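Local coordinates for protein DyP-type peroxidase (Pleurotus ostreatus PC15, PDB 6FSK) that probably uses hydrogen peroxide to oxidise dyes and other substrates through its heme b cofactor, as a fungal dye-decolorizing peroxidase, at residues Q247-P250 and E251-F255. The protein carries 1 engineered substitution. Sequence-based numbering, arbitrary orientation.
With HEM (protoporphyrin IX containing Fe), chain C.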
ATOM      1  N   GLN A 247      -0.398   8.330  11.135  1.00  8.95           N
ATOM      2  CA  GLN A 247       0.930   8.109  11.689  1.00 10.26           C
ATOM      3  C   GLN A 247       1.172   9.032  12.882  1.00 10.05           C
ATOM      4  O   GLN A 247       0.863  10.210  12.842  1.00 10.80           O
ATOM      5  CB  GLN A 247       1.958   8.355  10.621  1.00 10.36           C
ATOM      6  CG  GLN A 247       1.863   7.269   9.522  1.00  9.77           C
ATOM      7  CD  GLN A 247       2.766   7.593   8.370  1.00 11.22           C
ATOM      8  OE1 GLN A 247       2.293   7.794   7.290  1.00 12.78           O
ATOM      9  NE2 GLN A 247       4.036   7.493   8.523  1.00 12.45           N
ATOM     10  N   MET A 248       1.820   8.485  13.886  1.00  8.85           N
ATOM     11  CA  MET A 248       2.168   9.161  15.111  1.00  9.94           C
ATOM     12  C   MET A 248       3.661   9.522  15.090  1.00 10.43           C
ATOM     13  O   MET A 248       4.495   8.778  15.592  1.00 10.40           O
ATOM     14  CB  MET A 248       1.768   8.228  16.285  1.00 11.03           C
ATOM     15  CG  MET A 248       0.337   7.688  16.200  1.00 12.40           C
ATOM     16  SD  MET A 248      -0.925   8.952  16.098  1.00 16.79           S
ATOM     17  CE  MET A 248      -0.884   9.461  17.772  1.00 20.69           C
ATOM     18  N   VAL A 249       3.976  10.641  14.436  1.00  9.60           N
ATOM     19  CA  VAL A 249       5.327  11.012  14.088  1.00  9.39           C
ATOM     20  C   VAL A 249       6.187  11.389  15.267  1.00  9.34           C
ATOM     21  O   VAL A 249       7.272  10.847  15.423  1.00 10.17           O
ATOM     22  CB  VAL A 249       5.396  11.960  12.881  1.00  9.68           C
ATOM     23  CG1 VAL A 249       6.814  12.246  12.475  1.00 12.19           C
ATOM     24  CG2 VAL A 249       4.650  11.308  11.745  1.00 11.18           C
ATOM     25  N   PRO A 250       5.750  12.368  16.039  1.00  9.94           N
ATOM     26  CA  PRO A 250       6.525  12.716  17.250  1.00 10.23           C
ATOM     27  C   PRO A 250       6.759  11.518  18.174  1.00 10.46           C
ATOM     28  O   PRO A 250       7.844  11.357  18.767  1.00 11.15           O
ATOM     29  CB  PRO A 250       5.673  13.802  17.963  1.00 10.40           C
ATOM     30  CG  PRO A 250       4.839  14.382  16.821  1.00 11.02           C
ATOM     31  CD  PRO A 250       4.566  13.203  15.864  1.00 10.00           C
ATOM     32  N   GLU A 251       5.767  10.653  18.280  1.00  9.44           N
ATOM     33  CA  GLU A 251       5.821   9.451  19.094  1.00  9.71           C
ATOM     34  C   GLU A 251       6.868   8.507  18.577  1.00 11.13           C
ATOM     35  O   GLU A 251       7.675   7.951  19.332  1.00 10.05           O
ATOM     36  CB  GLU A 251       4.437   8.773  19.196  1.00 11.25           C
ATOM     37  CG  GLU A 251       3.399   9.553  19.956  1.00 12.50           C
ATOM     38  CD  GLU A 251       2.630  10.605  19.169  1.00 11.56           C
ATOM     39  OE1 GLU A 251       2.984  10.956  18.024  1.00 11.53           O
ATOM     40  OE2 GLU A 251       1.667  11.153  19.793  1.00 14.06           O
ATOM     41  N   PHE A 252       6.912   8.299  17.297  1.00 10.16           N
ATOM     42  CA  PHE A 252       7.947   7.464  16.686  1.00 10.91           C
ATOM     43  C   PHE A 252       9.323   8.071  16.898  1.00 10.84           C
ATOM     44  O   PHE A 252      10.308   7.335  17.295  1.00 12.13           O
ATOM     45  CB  PHE A 252       7.600   7.237  15.216  1.00 12.17           C
ATOM     46  CG  PHE A 252       8.595   6.420  14.433  1.00 14.04           C
ATOM     47  CD1 PHE A 252       8.606   5.051  14.572  1.00 18.31           C
ATOM     48  CD2 PHE A 252       9.513   7.060  13.610  1.00 16.14           C
ATOM     49  CE1 PHE A 252       9.543   4.307  13.825  1.00 21.64           C
ATOM     50  CE2 PHE A 252      10.378   6.330  12.871  1.00 19.23           C
ATOM     51  CZ  PHE A 252      10.340   4.986  12.964  1.00 19.57           C
ATOM     52  N   ASP A 253       9.452   9.356  16.683  1.00 11.07           N
ATOM     53  CA  ASP A 253      10.734  10.040  16.881  1.00 11.33           C
ATOM     54  C   ASP A 253      11.189   9.905  18.363  1.00 11.51           C
ATOM     55  O   ASP A 253      12.356   9.620  18.600  1.00 13.22           O
ATOM     56  CB  ASP A 253      10.666  11.494  16.523  1.00 13.75           C
ATOM     57  CG  ASP A 253      10.550  11.774  15.022  1.00 17.72           C
ATOM     58  OD1 ASP A 253      10.802  10.954  14.174  1.00 22.32           O
ATOM     59  OD2 ASP A 253      10.153  12.947  14.777  1.00 25.23           O
ATOM     60  N   ASP A 254      10.298  10.071  19.283  1.00 11.73           N
ATOM     61  CA  ASP A 254      10.562   9.870  20.766  1.00 11.81           C
ATOM     62  C   ASP A 254      11.031   8.431  21.081  1.00 13.37           C
ATOM     63  O   ASP A 254      12.089   8.201  21.752  1.00 12.34           O
ATOM     64  CB  ASP A 254       9.324  10.312  21.516  1.00 13.12           C
ATOM     65  CG  ASP A 254       9.405  10.199  23.000  1.00 15.08           C
ATOM     66  OD1 ASP A 254      10.525  10.073  23.580  1.00 14.99           O
ATOM     67  OD2 ASP A 254       8.350  10.265  23.652  1.00 16.02           O
ATOM     68  N   PHE A 255      10.299   7.443  20.537  1.00 12.24           N
ATOM     69  CA  PHE A 255      10.741   6.071  20.591  1.00 11.83           C
ATOM     70  C   PHE A 255      12.172   5.877  20.173  1.00 13.28           C
ATOM     71  O   PHE A 255      12.974   5.262  20.877  1.00 13.06           O
ATOM     72  CB  PHE A 255       9.794   5.213  19.761  1.00 12.60           C
ATOM     73  CG  PHE A 255      10.226   3.801  19.672  1.00 12.28           C
ATOM     74  CD1 PHE A 255      10.153   3.006  20.809  1.00 11.96           C
ATOM     75  CD2 PHE A 255      10.774   3.305  18.511  1.00 11.85           C
ATOM     76  CE1 PHE A 255      10.561   1.671  20.747  1.00 12.98           C
ATOM     77  CE2 PHE A 255      11.202   1.932  18.460  1.00 13.29           C
ATOM     78  CZ  PHE A 255      11.074   1.174  19.571  1.00 13.53           C
TER
HETATM   79  CHA HEM C 501       7.890  -0.684   1.542  1.00  9.86           C
HETATM   80  CHB HEM C 501       6.562   2.696   4.713  1.00  8.76           C
HETATM   81  CHC HEM C 501       2.292   0.515   5.150  1.00  8.84           C
HETATM   82  CHD HEM C 501       3.721  -3.060   2.208  1.00  8.61           C
HETATM   83  C1A HEM C 501       7.936   0.450   2.355  1.00  9.30           C
HETATM   84  C2A HEM C 501       9.027   1.366   2.464  1.00  9.75           C
HETATM   85  C3A HEM C 501       8.646   2.336   3.307  1.00  9.96           C
HETATM   86  C4A HEM C 501       7.346   1.972   3.782  1.00  9.12           C
HETATM   87  CMA HEM C 501       9.473   3.481   3.782  1.00 10.35           C
HETATM   88  CAA HEM C 501      10.367   1.215   1.761  1.00  9.79           C
HETATM   89  CBA HEM C 501      10.543   1.905   0.415  1.00 11.28           C
HETATM   90  CGA HEM C 501       9.732   1.266  -0.682  1.00 12.05           C
HETATM   91  O1A HEM C 501      10.092   0.199  -1.182  1.00 12.34           O
HETATM   92  O2A HEM C 501       8.704   1.872  -1.078  1.00 13.22           O
HETATM   93  C1B HEM C 501       5.262   2.420   5.146  1.00 10.33           C
HETATM   94  C2B HEM C 501       4.488   3.203   5.996  1.00 10.51           C
HETATM   95  C3B HEM C 501       3.256   2.643   6.124  1.00  8.52           C
HETATM   96  C4B HEM C 501       3.323   1.423   5.307  1.00  8.47           C
HETATM   97  CMB HEM C 501       4.944   4.453   6.707  1.00 11.73           C
HETATM   98  CAB HEM C 501       2.044   3.000   6.894  1.00  9.00           C
HETATM   99  CBB HEM C 501       1.796   4.220   7.318  1.00  8.64           C
HETATM  100  C1C HEM C 501       2.273  -0.678   4.496  1.00  8.59           C
HETATM  101  C2C HEM C 501       1.269  -1.655   4.449  1.00  9.24           C
HETATM  102  C3C HEM C 501       1.655  -2.689   3.648  1.00  9.19           C
HETATM  103  C4C HEM C 501       2.940  -2.312   3.111  1.00  7.88           C
HETATM  104  CMC HEM C 501      -0.048  -1.530   5.168  1.00 10.22           C
HETATM  105  CAC HEM C 501       1.036  -4.002   3.316  1.00  8.70           C
HETATM  106  CBC HEM C 501       0.180  -4.653   4.130  1.00  9.94           C
HETATM  107  C1D HEM C 501       4.971  -2.640   1.743  1.00  8.40           C
HETATM  108  C2D HEM C 501       5.657  -3.396   0.651  1.00  8.41           C
HETATM  109  C3D HEM C 501       6.824  -2.676   0.443  1.00  8.91           C
HETATM  110  C4D HEM C 501       6.822  -1.607   1.429  1.00  9.28           C
HETATM  111  CMD HEM C 501       5.192  -4.590  -0.083  1.00  8.16           C
HETATM  112  CAD HEM C 501       7.966  -3.003  -0.513  1.00  9.28           C
HETATM  113  CBD HEM C 501       8.951  -3.975   0.056  1.00  9.78           C
HETATM  114  CGD HEM C 501       9.990  -4.374  -0.963  1.00  9.52           C
HETATM  115  O1D HEM C 501      11.169  -4.266  -0.545  1.00 10.65           O
HETATM  116  O2D HEM C 501       9.665  -4.655  -2.099  1.00 11.04           O
HETATM  117  NA  HEM C 501       6.917   0.758   3.258  1.00  9.36           N
HETATM  118  NB  HEM C 501       4.582   1.301   4.798  1.00  8.58           N
HETATM  119  NC  HEM C 501       3.370  -1.175   3.751  1.00  8.57           N
HETATM  120  ND  HEM C 501       5.735  -1.650   2.208  1.00  8.41           N
HETATM  121 FE   HEM C 501       5.197  -0.234   3.555  1.00  9.01          FE
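Glu251 folds back over Met248, the N-cap residue of helix 249-258, and the side chain of Glu251 is the one to trace. Glu251 CB sits 3.6 Å from Met248 O, the carbonyl that receives the first helical bond. CG stands beside the backbone N, and the chain then bends (chi2 85°), turning the carboxylate back over the start of the helix. There CD lies against Met248 CB, while Glu251 OE1 comes to 3.3 Å of Met248 C, also touches Pro250 CD and is hydrogen-bonded to Thr374 OG1. Glu251 OE2 reaches the Met248 methyl, CE, at 3.7 Å; the Met248 chain bends at chi2 and chi3, which brings this methyl up to the carboxylate. Behind these contacts the first turns are regular: Phe252 N binds Met248 O, Asp253 N binds Val249 O at 2.9 Å and a nearly straight 168°, and Asp254 N binds Pro250 O. Pro250, with no N-H to give, suits this first turn.

One residue before the cap, the extended side chain of Gln247 points to the heme. Gln247 OE1 lies 3.6 Å from vinyl carbon CBB of the heme, Gln247 NE2 is 3.7 Å from methyl CMB, and NE2 also hydrogen-bonds Glu185. With an alanine at this position, Glu185 would probably lose this amide partner, and a gap would be likely to open beside the vinyl group.

The segment thus carries the chain from strand 238-247, inside the antiparallel sheet between strands 462-472 and 379-386, straight into helix 249-258. Phe252 meets Phe187 and stacks edge-to-face with Phe461, while Phe255 packs on Leu275 and Ile279 of helix 268-280.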